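PDB 5U22: N2152 from Neocallimastix frontalis, which probably hydrolyses rare arabinosyl substrates with broad specificity, as a family 39 glycoside hydrolase built from a TIM barrel and a beta sandwich. Local coordinates for residues 261-264 and 265-269. Sequence-based numbering, arbitrary orientation.
Sequences SARF and IGRFE
The amide N of F268 reaches back one helical turn to O of F264 at 2.8 Å, the shortest of the four i to i+4 bonds joining 261-264 to 265-269. I265 N to S261 O is the straightest, with an N-H...O angle of 177°; G266 and R267 bond in the same way to A262 and R263. The rings of F264 and F268 lie side by side and point the same way; CG of F268 sits 3.1 Å from O of F264, whose C lies over one face of the F268 ring, toward the rim. CZ of F268 comes up to the edge of the F264 ring, 4.0 Å from CD1 of F264, so this is an edge contact and not a stack. Both rings also meet Y247, F268 edge-to-face.

On another flank R267 folds back along its own helix. With CG anti to the carbonyl carbon (chi1 -68°) and the chain extended from CG to NE, its methylenes run past R263, R267 CG lying 3.3 Å from R263 O. CB of R263 lies 3.9 Å above one face of the R267 guanidinium, offset toward its rim. R263 bends at chi3 (-58°), NE of R263 staying 5.4 Å from NH2 of R267. R263 forms a salt bridge to D249 and a hydrogen bond to K327 O, R267 likewise to D330 and S326 O, which probably compensates the like charges.

I265 lays CG1 3.5 Å from S261 O and turns to Y306 and Y309. All this belongs to helix 258-270, the crossover between parallel barrel strands 242-247 and 275-278, which packs against helices 221-235 and 301-310 and, through R263 and I265, against strand 330-336 of the beta sandwich.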
ATOM      1  N   SER A 261       6.298  -8.616  -0.353  1.00 15.95           N
ATOM      2  CA  SER A 261       5.865  -7.252  -0.645  1.00 16.17           C
ATOM      3  C   SER A 261       6.007  -6.919  -2.121  1.00 18.56           C
ATOM      4  O   SER A 261       5.185  -6.178  -2.676  1.00 14.55           O
ATOM      5  CB  SER A 261       6.666  -6.264   0.205  1.00 15.07           C
ATOM      6  OG  SER A 261       6.541  -6.580   1.585  1.00 17.33           O
ATOM      7  N   ALA A 262       7.047  -7.450  -2.774  1.00 15.46           N
ATOM      8  CA  ALA A 262       7.246  -7.167  -4.193  1.00 13.25           C
ATOM      9  C   ALA A 262       6.001  -7.480  -5.014  1.00 15.44           C
ATOM     10  O   ALA A 262       5.716  -6.797  -6.001  1.00 15.52           O
ATOM     11  CB  ALA A 262       8.427  -7.973  -4.729  1.00 16.71           C
ATOM     12  N   ARG A 263       5.255  -8.513  -4.628  1.00 13.83           N
ATOM     13  CA  ARG A 263       4.097  -8.919  -5.417  1.00 14.27           C
ATOM     14  C   ARG A 263       2.941  -7.946  -5.249  1.00 15.66           C
ATOM     15  O   ARG A 263       2.238  -7.637  -6.217  1.00 15.54           O
ATOM     16  CB  ARG A 263       3.664 -10.327  -5.022  1.00 15.06           C
ATOM     17  CG  ARG A 263       4.778 -11.358  -5.067  1.00 16.42           C
ATOM     18  CD  ARG A 263       4.359 -12.637  -4.302  1.00 16.12           C
ATOM     19  NE  ARG A 263       4.004 -12.380  -2.901  1.00 18.40           N
ATOM     20  CZ  ARG A 263       3.508 -13.302  -2.088  1.00 18.85           C
ATOM     21  NH1 ARG A 263       3.315 -14.540  -2.542  1.00 15.28           N
ATOM     22  NH2 ARG A 263       3.204 -12.991  -0.824  1.00 14.78           N
ATOM     23  N   PHE A 264       2.713  -7.466  -4.025  1.00 17.10           N
ATOM     24  CA  PHE A 264       1.675  -6.459  -3.811  1.00 14.61           C
ATOM     25  C   PHE A 264       2.021  -5.172  -4.542  1.00 15.21           C
ATOM     26  O   PHE A 264       1.173  -4.554  -5.200  1.00 14.13           O
ATOM     27  CB  PHE A 264       1.510  -6.179  -2.318  1.00 12.69           C
ATOM     28  CG  PHE A 264       0.865  -7.306  -1.540  1.00 13.70           C
ATOM     29  CD1 PHE A 264      -0.515  -7.434  -1.498  1.00 16.62           C
ATOM     30  CD2 PHE A 264       1.637  -8.223  -0.845  1.00 15.87           C
ATOM     31  CE1 PHE A 264      -1.119  -8.453  -0.785  1.00 17.00           C
ATOM     32  CE2 PHE A 264       1.041  -9.260  -0.122  1.00 18.81           C
ATOM     33  CZ  PHE A 264      -0.339  -9.375  -0.093  1.00 14.34           C
ATOM     34  N   ILE A 265       3.276  -4.749  -4.425  1.00 15.43           N
ATOM     35  CA  ILE A 265       3.723  -3.554  -5.126  1.00 18.28           C
ATOM     36  C   ILE A 265       3.507  -3.709  -6.626  1.00 14.06           C
ATOM     37  O   ILE A 265       2.910  -2.844  -7.278  1.00 15.89           O
ATOM     38  CB  ILE A 265       5.196  -3.267  -4.788  1.00 13.43           C
ATOM     39  CG1 ILE A 265       5.328  -2.785  -3.339  1.00 11.50           C
ATOM     40  CG2 ILE A 265       5.785  -2.266  -5.771  1.00 14.97           C
ATOM     41  CD1 ILE A 265       6.754  -2.815  -2.800  1.00 12.85           C
ATOM     42  N   GLY A 266       3.981  -4.816  -7.198  1.00 16.59           N
ATOM     43  CA  GLY A 266       3.820  -5.012  -8.629  1.00 13.79           C
ATOM     44  C   GLY A 266       2.368  -4.979  -9.069  1.00 17.54           C
ATOM     45  O   GLY A 266       2.022  -4.320 -10.055  1.00 14.48           O
ATOM     46  N   ARG A 267       1.491  -5.656  -8.322  1.00 16.18           N
ATOM     47  CA  ARG A 267       0.102  -5.767  -8.757  1.00 14.01           C
ATOM     48  C   ARG A 267      -0.672  -4.482  -8.494  1.00 16.50           C
ATOM     49  O   ARG A 267      -1.461  -4.056  -9.342  1.00 14.99           O
ATOM     50  CB  ARG A 267      -0.553  -6.984  -8.090  1.00 10.89           C
ATOM     51  CG  ARG A 267       0.049  -8.294  -8.597  1.00 16.32           C
ATOM     52  CD  ARG A 267      -0.221  -9.497  -7.701  1.00 15.16           C
ATOM     53  NE  ARG A 267       0.754 -10.556  -7.966  1.00 16.53           N
ATOM     54  CZ  ARG A 267       0.696 -11.783  -7.458  1.00 17.96           C
ATOM     55  NH1 ARG A 267      -0.308 -12.127  -6.654  1.00 14.33           N
ATOM     56  NH2 ARG A 267       1.648 -12.667  -7.753  1.00 16.16           N
ATOM     57  N   PHE A 268      -0.437  -3.826  -7.351  1.00 15.93           N
ATOM     58  CA  PHE A 268      -1.033  -2.509  -7.123  1.00 15.67           C
ATOM     59  C   PHE A 268      -0.650  -1.534  -8.227  1.00 16.39           C
ATOM     60  O   PHE A 268      -1.495  -0.773  -8.720  1.00 17.38           O
ATOM     61  CB  PHE A 268      -0.603  -1.939  -5.766  1.00 14.25           C
ATOM     62  CG  PHE A 268      -1.192  -2.650  -4.571  1.00 16.87           C
ATOM     63  CD1 PHE A 268      -1.953  -3.798  -4.720  1.00 16.51           C
ATOM     64  CD2 PHE A 268      -0.973  -2.156  -3.293  1.00 16.05           C
ATOM     65  CE1 PHE A 268      -2.479  -4.457  -3.613  1.00 16.23           C
ATOM     66  CE2 PHE A 268      -1.511  -2.794  -2.185  1.00 19.76           C
ATOM     67  CZ  PHE A 268      -2.264  -3.960  -2.348  1.00 15.26           C
ATOM     68  N   GLU A 269       0.628  -1.522  -8.617  1.00 13.95           N
ATOM     69  CA  GLU A 269       1.040  -0.627  -9.691  1.00 13.66           C
ATOM     70  C   GLU A 269       0.404  -1.035 -11.013  1.00 14.46           C
ATOM     71  O   GLU A 269      -0.018  -0.177 -11.796  1.00 16.04           O
ATOM     72  CB  GLU A 269       2.561  -0.607  -9.814  1.00 14.33           C
ATOM     73  CG  GLU A 269       3.288   0.019  -8.616  1.00 12.38           C
ATOM     74  CD  GLU A 269       3.203   1.546  -8.579  1.00 15.97           C
ATOM     75  OE1 GLU A 269       2.700   2.162  -9.559  1.00 18.58           O
ATOM     76  OE2 GLU A 269       3.642   2.119  -7.560  1.00 19.46           O
TER